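Local coordinates for protein dehydroquinate synthase (Thermus thermophilus, PDB 1UJN) that probably converts 3-deoxy-D-arabino-heptulosonate 7-phosphate into 3-dehydroquinate with release of phosphate, an early step of chorismate biosynthesis that depends on NAD and a divalent metal, at residues T161-L164 against P165-K168. Residues are numbered along the deposited sequence; the frame is centred on the assembly and turned at random.
Sequences TLPL and PTFK
Two successive i to i+4 hydrogen bonds, Phe-167 N to Pro-163 O at 2.9 Å and Lys-168 N to Leu-164 O, also 2.9 Å, start the first turn of helix 164-181. Pro-163 holds the N-cap position and Pro-165, which has no N-H to give, sits in the first turn, where a helix requires none. Before the cap, Leu-162 folds its side chain back over this turn: with CG anti to the backbone N (chi1 -168°), CD1 lies 3.7 Å from CG2 of Thr-166. Its other methyl, CD2, reaches CA of Phe-167 at 3.7 Å while lying at the edge of the phenylalanine ring. The helix start follows the loop after strand 151-155, in what is probably the NAD-binding N-terminal domain, as in other dehydroquinate synthases, and leads into the helix that carries Glu-173, a predicted zinc ligand. Leu-162 also touches Thr-119 of the predicted NAD site, and an alanine here would probably open a gap beside Thr-166 and Phe-167 and weaken the packing of the loop on the helix start. On another side of the turn, CG of Leu-164 rests 3.8 Å from CE of Lys-168, and its CD1 approaches CD1 of Phe-167 obliquely at 4.2 Å. Extended beyond CG, the Lys-168 chain passes this leucine and delivers NZ to Trp-280, with a hydrogen bond to the backbone O and a cation-pi contact.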
loop_
_atom_site.group_PDB
_atom_site.type_symbol
_atom_site.label_atom_id
_atom_site.label_comp_id
_atom_site.label_asym_id
_atom_site.label_seq_id
_atom_site.Cartn_x
_atom_site.Cartn_y
_atom_site.Cartn_z
ATOM N N THR A 161 4.209 -30.410 13.315
ATOM C CA THR A 161 3.909 -29.926 14.660
ATOM C C THR A 161 2.569 -29.198 14.701
ATOM O O THR A 161 2.140 -28.712 15.746
ATOM C CB THR A 161 4.993 -28.958 15.156
ATOM O OG1 THR A 161 4.600 -28.418 16.424
ATOM C CG2 THR A 161 5.191 -27.821 14.157
ATOM N N LEU A 162 1.910 -29.140 13.553
ATOM C CA LEU A 162 0.631 -28.456 13.429
ATOM C C LEU A 162 -0.519 -29.235 14.065
ATOM O O LEU A 162 -0.666 -30.433 13.833
ATOM C CB LEU A 162 0.341 -28.221 11.941
ATOM C CG LEU A 162 -0.804 -27.289 11.545
ATOM C CD1 LEU A 162 -0.529 -25.879 12.066
ATOM C CD2 LEU A 162 -0.944 -27.281 10.031
ATOM N N PRO A 163 -1.344 -28.564 14.891
ATOM C CA PRO A 163 -2.477 -29.244 15.529
ATOM C C PRO A 163 -3.332 -29.870 14.428
ATOM O O PRO A 163 -3.541 -29.256 13.386
ATOM C CB PRO A 163 -3.194 -28.108 16.245
ATOM C CG PRO A 163 -2.053 -27.218 16.650
ATOM C CD PRO A 163 -1.211 -27.186 15.395
ATOM N N LEU A 164 -3.818 -31.087 14.649
ATOM C CA LEU A 164 -4.618 -31.762 13.635
ATOM C C LEU A 164 -5.817 -30.954 13.123
ATOM O O LEU A 164 -6.064 -30.907 11.916
ATOM C CB LEU A 164 -5.092 -33.123 14.155
ATOM C CG LEU A 164 -5.866 -34.003 13.171
ATOM C CD1 LEU A 164 -4.998 -34.343 11.967
ATOM C CD2 LEU A 164 -6.311 -35.275 13.884
ATOM N N PRO A 165 -6.579 -30.310 14.025
ATOM C CA PRO A 165 -7.736 -29.529 13.569
ATOM C C PRO A 165 -7.344 -28.417 12.599
ATOM O O PRO A 165 -8.040 -28.167 11.612
ATOM C CB PRO A 165 -8.319 -28.985 14.871
ATOM C CG PRO A 165 -7.973 -30.069 15.865
ATOM C CD PRO A 165 -6.541 -30.374 15.499
ATOM N N THR A 166 -6.225 -27.759 12.890
ATOM C CA THR A 166 -5.712 -26.677 12.057
ATOM C C THR A 166 -5.218 -27.267 10.742
ATOM O O THR A 166 -5.399 -26.676 9.675
ATOM C CB THR A 166 -4.549 -25.951 12.754
ATOM O OG1 THR A 166 -4.991 -25.461 14.028
ATOM C CG2 THR A 166 -4.067 -24.773 11.912
ATOM N N PHE A 167 -4.588 -28.435 10.823
ATOM C CA PHE A 167 -4.093 -29.116 9.633
ATOM C C PHE A 167 -5.263 -29.390 8.694
ATOM O O PHE A 167 -5.181 -29.161 7.491
ATOM C CB PHE A 167 -3.418 -30.439 10.031
ATOM C CG PHE A 167 -3.030 -31.301 8.862
ATOM C CD1 PHE A 167 -3.842 -32.355 8.457
ATOM C CD2 PHE A 167 -1.855 -31.054 8.160
ATOM C CE1 PHE A 167 -3.488 -33.151 7.372
ATOM C CE2 PHE A 167 -1.490 -31.845 7.070
ATOM C CZ PHE A 167 -2.307 -32.894 6.675
ATOM N N LYS A 168 -6.363 -29.868 9.261
ATOM C CA LYS A 168 -7.551 -30.186 8.475
ATOM C C LYS A 168 -8.257 -28.961 7.911
ATOM O O LYS A 168 -8.849 -29.027 6.835
ATOM C CB LYS A 168 -8.528 -31.012 9.314
ATOM C CG LYS A 168 -7.974 -32.371 9.705
ATOM C CD LYS A 168 -9.061 -33.262 10.314
ATOM C CE LYS A 168 -8.552 -34.683 10.520
ATOM N NZ LYS A 168 -9.596 -35.558 11.118
#